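Side-chain contacts in conserved hypothetical protein (PDB 1Y81), which is of unknown function but has a Rossmann-like CoA-binding domain and holds coenzyme A in the crystal: residues I32-K35 with D36-K40; E65-K68 with D69-V72. One frame throughout, in Å; residues are numbered along the deposited sequence.

Contact 1 of 2, residues I32-K35 with D36-K40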
ATOM      1  N   ILE A  32      -3.181  -5.635 -10.928  1.00 15.70           N
ATOM      2  CA  ILE A  32      -2.451  -5.003 -12.023  1.00 18.32           C
ATOM      3  C   ILE A  32      -1.161  -4.364 -11.536  1.00 16.71           C
ATOM      4  O   ILE A  32      -0.103  -4.560 -12.135  1.00 18.55           O
ATOM      5  CB  ILE A  32      -3.307  -3.924 -12.769  1.00 18.66           C
ATOM      6  CG1 ILE A  32      -4.623  -4.527 -13.305  1.00 20.32           C
ATOM      7  CG2 ILE A  32      -2.496  -3.286 -13.889  1.00 19.82           C
ATOM      8  CD1 ILE A  32      -5.729  -3.482 -13.529  1.00 21.05           C
ATOM      9  N   ILE A  33      -1.257  -3.599 -10.446  1.00 16.06           N
ATOM     10  CA  ILE A  33      -0.091  -2.932  -9.861  1.00 16.80           C
ATOM     11  C   ILE A  33       0.943  -3.964  -9.386  1.00 18.78           C
ATOM     12  O   ILE A  33       2.129  -3.847  -9.706  1.00 18.18           O
ATOM     13  CB  ILE A  33      -0.495  -1.974  -8.720  1.00 18.28           C
ATOM     14  CG1 ILE A  33      -1.375  -0.832  -9.281  1.00 17.59           C
ATOM     15  CG2 ILE A  33       0.756  -1.410  -7.970  1.00 19.10           C
ATOM     16  CD1 ILE A  33      -2.099  -0.074  -8.207  1.00 18.53           C
ATOM     17  N   LEU A  34       0.479  -4.975  -8.641  1.00 17.67           N
ATOM     18  CA  LEU A  34       1.367  -6.043  -8.142  1.00 18.68           C
ATOM     19  C   LEU A  34       2.188  -6.646  -9.271  1.00 19.31           C
ATOM     20  O   LEU A  34       3.432  -6.746  -9.167  1.00 19.80           O
ATOM     21  CB  LEU A  34       0.559  -7.144  -7.439  1.00 19.42           C
ATOM     22  CG  LEU A  34       1.341  -8.353  -6.867  1.00 20.16           C
ATOM     23  CD1 LEU A  34       2.499  -7.908  -6.013  1.00 24.03           C
ATOM     24  CD2 LEU A  34       0.412  -9.210  -6.041  1.00 22.67           C
ATOM     25  N   LYS A  35       1.506  -7.045 -10.352  1.00 20.04           N
ATOM     26  CA  LYS A  35       2.183  -7.637 -11.526  1.00 22.37           C
ATOM     27  C   LYS A  35       3.150  -6.648 -12.182  1.00 23.06           C
ATOM     28  O   LYS A  35       4.299  -7.009 -12.490  1.00 23.44           O
ATOM     29  CB  LYS A  35       1.175  -8.183 -12.546  1.00 23.10           C
ATOM     30  CG  LYS A  35       0.454  -9.425 -12.055  1.00 23.00           C
ATOM     31  CD  LYS A  35      -0.394 -10.064 -13.109  1.00 26.27           C
ATOM     32  CE  LYS A  35      -1.243 -11.184 -12.513  1.00 28.54           C
ATOM     33  NZ  LYS A  35      -2.443 -11.522 -13.359  1.00 28.84           N
ATOM     34  N   ASP A  36       2.700  -5.401 -12.357  1.00 20.61           N
ATOM     35  CA  ASP A  36       3.545  -4.358 -12.950  1.00 22.22           C
ATOM     36  C   ASP A  36       4.842  -4.140 -12.163  1.00 24.84           C
ATOM     37  O   ASP A  36       5.946  -4.130 -12.750  1.00 25.05           O
ATOM     38  CB  ASP A  36       2.798  -3.034 -13.065  1.00 22.61           C
ATOM     39  CG  ASP A  36       3.655  -1.948 -13.702  1.00 23.38           C
ATOM     40  OD1 ASP A  36       3.881  -2.026 -14.925  1.00 24.42           O
ATOM     41  OD2 ASP A  36       4.113  -1.052 -12.979  1.00 23.93           O
ATOM     42  N   LEU A  37       4.716  -3.958 -10.842  1.00 21.47           N
ATOM     43  CA  LEU A  37       5.878  -3.660  -9.990  1.00 24.32           C
ATOM     44  C   LEU A  37       6.867  -4.824  -9.923  1.00 25.58           C
ATOM     45  O   LEU A  37       8.085  -4.596  -9.946  1.00 24.14           O
ATOM     46  CB  LEU A  37       5.440  -3.227  -8.596  1.00 22.27           C
ATOM     47  CG  LEU A  37       4.683  -1.887  -8.531  1.00 22.69           C
ATOM     48  CD1 LEU A  37       4.286  -1.576  -7.090  1.00 22.70           C
ATOM     49  CD2 LEU A  37       5.482  -0.720  -9.160  1.00 25.32           C
ATOM     50  N   LEU A  38       6.343  -6.058  -9.870  1.00 23.14           N
ATOM     51  CA  LEU A  38       7.185  -7.270  -9.934  1.00 26.39           C
ATOM     52  C   LEU A  38       7.956  -7.370 -11.248  1.00 29.17           C
ATOM     53  O   LEU A  38       9.135  -7.750 -11.256  1.00 28.70           O
ATOM     54  CB  LEU A  38       6.345  -8.547  -9.746  1.00 26.60           C
ATOM     55  CG  LEU A  38       5.727  -8.795  -8.380  1.00 26.54           C
ATOM     56  CD1 LEU A  38       4.766  -9.961  -8.483  1.00 26.34           C
ATOM     57  CD2 LEU A  38       6.808  -9.030  -7.295  1.00 25.62           C
ATOM     58  N   SER A  39       7.284  -7.022 -12.352  1.00 28.58           N
ATOM     59  CA  SER A  39       7.880  -7.042 -13.693  1.00 29.34           C
ATOM     60  C   SER A  39       9.039  -6.053 -13.797  1.00 30.86           C
ATOM     61  O   SER A  39       9.949  -6.239 -14.613  1.00 36.72           O
ATOM     62  CB  SER A  39       6.824  -6.736 -14.770  1.00 30.98           C
ATOM     63  OG  SER A  39       6.596  -5.333 -14.895  1.00 31.60           O
ATOM     64  N   LYS A  40       9.000  -5.014 -12.960  1.00 28.73           N
ATOM     65  CA  LYS A  40      10.012  -3.965 -12.933  1.00 30.17           C
ATOM     66  C   LYS A  40      11.150  -4.263 -11.941  1.00 31.87           C
ATOM     67  O   LYS A  40      12.034  -3.414 -11.724  1.00 30.61           O
ATOM     68  CB  LYS A  40       9.367  -2.608 -12.590  1.00 29.59           C
ATOM     69  CG  LYS A  40       8.468  -2.038 -13.681  1.00 28.21           C
ATOM     70  CD  LYS A  40       7.634  -0.890 -13.144  1.00 25.55           C
ATOM     71  CE  LYS A  40       6.844  -0.233 -14.256  1.00 28.04           C
ATOM     72  NZ  LYS A  40       5.942   0.811 -13.699  1.00 27.68           N
TER
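I33 and L37, one helical turn apart, lie side by side and point the same way, with I33 CG2 3.6 Å from L37 CD1. The branch of I33 that does the touching is CG2, set anti to the backbone N, while CG1 falls beside that nitrogen (chi1 -64°). L34 and L38 repeat the arrangement one residue on: their CD1 methyls meet at 3.9 Å, and L38 CG also rests 3.2 Å from L34 O. The backbone beneath both pairs is regular alpha helix, L37 N bonding to I33 O at 2.8 Å and L38 N to L34 O at 3.1 Å. D36 and K40 form a polar pair at the helix's C-terminal end. K40 NZ meets the syn lone pair of D36 OD2 at 2.7 Å in a salt bridge, and T129 OG1 accepts a further bond from the same ammonium. S39 folds its hydroxyl back, OG donating to D36 O. Amphipathic in character, helix 29-39 is the crossover of the beta-alpha-beta unit between strands 16-20 and 43-47. L34 and L37 press on both strands, L38 meets V44, and I33 reaches L19, helix 125-128 and the neighbourhood of the bound coenzyme A.

Contact 2 of 2, residues E65-K68 with D69-V72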
ATOM      1  N   GLU A  65       2.012  -6.674  10.507  1.00 25.31           N
ATOM      2  CA  GLU A  65       2.827  -7.881  10.298  1.00 28.39           C
ATOM      3  C   GLU A  65       3.993  -7.689   9.335  1.00 27.82           C
ATOM      4  O   GLU A  65       4.806  -8.605   9.149  1.00 27.79           O
ATOM      5  CB  GLU A  65       1.961  -9.021   9.767  1.00 29.17           C
ATOM      6  CG  GLU A  65       0.835  -9.442  10.664  1.00 32.34           C
ATOM      7  CD  GLU A  65      -0.138 -10.381   9.963  1.00 35.45           C
ATOM      8  OE1 GLU A  65       0.084 -10.717   8.769  1.00 39.32           O
ATOM      9  OE2 GLU A  65      -1.130 -10.774  10.606  1.00 37.63           O
ATOM     10  N   LEU A  66       4.072  -6.511   8.707  1.00 26.31           N
ATOM     11  CA  LEU A  66       5.084  -6.259   7.699  1.00 25.01           C
ATOM     12  C   LEU A  66       6.482  -6.169   8.327  1.00 26.56           C
ATOM     13  O   LEU A  66       6.619  -5.718   9.476  1.00 26.87           O
ATOM     14  CB  LEU A  66       4.797  -4.959   6.947  1.00 24.89           C
ATOM     15  CG  LEU A  66       3.619  -4.917   5.970  1.00 21.95           C
ATOM     16  CD1 LEU A  66       3.331  -3.447   5.597  1.00 20.45           C
ATOM     17  CD2 LEU A  66       3.886  -5.758   4.721  1.00 22.28           C
ATOM     18  N   PRO A  67       7.513  -6.615   7.590  1.00 29.98           N
ATOM     19  CA  PRO A  67       8.889  -6.330   8.028  1.00 31.68           C
ATOM     20  C   PRO A  67       9.185  -4.832   8.053  1.00 33.07           C
ATOM     21  O   PRO A  67       8.664  -4.074   7.224  1.00 31.23           O
ATOM     22  CB  PRO A  67       9.755  -7.036   6.980  1.00 32.99           C
ATOM     23  CG  PRO A  67       8.870  -7.313   5.843  1.00 34.88           C
ATOM     24  CD  PRO A  67       7.480  -7.439   6.373  1.00 32.21           C
ATOM     25  N   LYS A  68      10.031  -4.416   8.989  1.00 31.81           N
ATOM     26  CA  LYS A  68      10.259  -3.000   9.243  1.00 34.12           C
ATOM     27  C   LYS A  68      11.063  -2.286   8.139  1.00 33.39           C
ATOM     28  O   LYS A  68      11.117  -1.052   8.110  1.00 34.60           O
ATOM     29  CB  LYS A  68      10.900  -2.806  10.630  1.00 34.23           C
ATOM     30  CG  LYS A  68      10.095  -3.454  11.786  1.00 35.32           C
ATOM     31  CD  LYS A  68       8.784  -2.715  12.090  1.00 37.44           C
ATOM     32  CE  LYS A  68       7.893  -3.517  13.042  1.00 37.82           C
ATOM     33  NZ  LYS A  68       6.568  -2.848  13.312  1.00 38.13           N
ATOM     34  N   ASP A  69      11.654  -3.064   7.227  1.00 33.02           N
ATOM     35  CA  ASP A  69      12.472  -2.519   6.135  1.00 33.95           C
ATOM     36  C   ASP A  69      11.693  -2.235   4.822  1.00 31.64           C
ATOM     37  O   ASP A  69      12.297  -2.015   3.774  1.00 31.37           O
ATOM     38  CB  ASP A  69      13.700  -3.419   5.869  1.00 36.43           C
ATOM     39  CG  ASP A  69      13.329  -4.767   5.283  1.00 38.74           C
ATOM     40  OD1 ASP A  69      12.139  -5.146   5.324  1.00 39.81           O
ATOM     41  OD2 ASP A  69      14.238  -5.463   4.779  1.00 41.47           O
ATOM     42  N   VAL A  70      10.362  -2.250   4.892  1.00 29.99           N
ATOM     43  CA  VAL A  70       9.522  -1.827   3.759  1.00 27.05           C
ATOM     44  C   VAL A  70       9.742  -0.317   3.503  1.00 28.81           C
ATOM     45  O   VAL A  70       9.684   0.481   4.435  1.00 28.89           O
ATOM     46  CB  VAL A  70       8.020  -2.173   4.032  1.00 24.88           C
ATOM     47  CG1 VAL A  70       7.078  -1.398   3.126  1.00 25.81           C
ATOM     48  CG2 VAL A  70       7.789  -3.688   3.900  1.00 25.55           C
ATOM     49  N   ASP A  71      10.022   0.051   2.254  1.00 28.01           N
ATOM     50  CA  ASP A  71      10.348   1.448   1.900  1.00 30.62           C
ATOM     51  C   ASP A  71       9.116   2.354   1.822  1.00 31.46           C
ATOM     52  O   ASP A  71       9.158   3.509   2.242  1.00 32.68           O
ATOM     53  CB  ASP A  71      11.105   1.509   0.567  1.00 33.10           C
ATOM     54  CG  ASP A  71      12.459   0.835   0.632  1.00 35.61           C
ATOM     55  OD1 ASP A  71      13.062   0.804   1.730  1.00 38.19           O
ATOM     56  OD2 ASP A  71      12.925   0.346  -0.413  1.00 35.08           O
ATOM     57  N   VAL A  72       8.031   1.816   1.271  1.00 26.80           N
ATOM     58  CA  VAL A  72       6.821   2.578   1.030  1.00 23.48           C
ATOM     59  C   VAL A  72       5.631   1.631   1.171  1.00 20.13           C
ATOM     60  O   VAL A  72       5.749   0.459   0.863  1.00 19.24           O
ATOM     61  CB  VAL A  72       6.836   3.258  -0.395  1.00 24.18           C
ATOM     62  CG1 VAL A  72       6.891   2.228  -1.513  1.00 26.14           C
ATOM     63  CG2 VAL A  72       5.646   4.196  -0.592  1.00 24.47           C
TER
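D69, V70 and K68 have the most surface buried in this type I beta turn, which runs from P67 to V70. D69 turns its carboxylate back across the turn, where OD1 comes 3.5 Å from P67 CB and the two side chains cross at a slant. Its CG sits between the backbone N and the carbonyl carbon (chi1 68°), a setting that brings OD1 alongside the CB-CG edge of the proline ring. The same OD1 forms a salt bridge with K16 NZ. V70 closes the turn: its N-H reaches P67 O in a weak bond of 3.4 Å, with an N-H...O angle of 157°. The CG2 methyl of V70 lies 3.5 Å from the same carbonyl oxygen and packs loosely against P67 CG at 4.3 Å. K68 occupies position i+1 of the turn, and its chain bends at chi2 (-71°) to carry NZ off to A92 O, to which it donates. The turn leads into strand 72-75, in the middle of the parallel sheet. L66 and V70 both pack on A18 of strand 16-20 and L45 of strand 43-47, while P67 touches K16 and L45.

In the fold
Contact 1 lies within one helix and contact 2 round one turn, and both mix buried apolar residues with exposed polar ones. They share a support in strands 16-20 and 43-47: L34 and L37 of contact 1 and L66 and V70 of contact 2 pack on both. The centres are about 18 Å apart and the contacts do not touch. Contact 1 has a run of regular backbone bonds, whereas contact 2 rests on a single weak one. Their charged groups also differ in reach: D36 finds its lysine within the same segment, while D69 pairs with K16 of the sheet. I33 of contact 1 comes within about 4 Å of coenzyme A, and L66 of contact 2 stays about 10 Å from it.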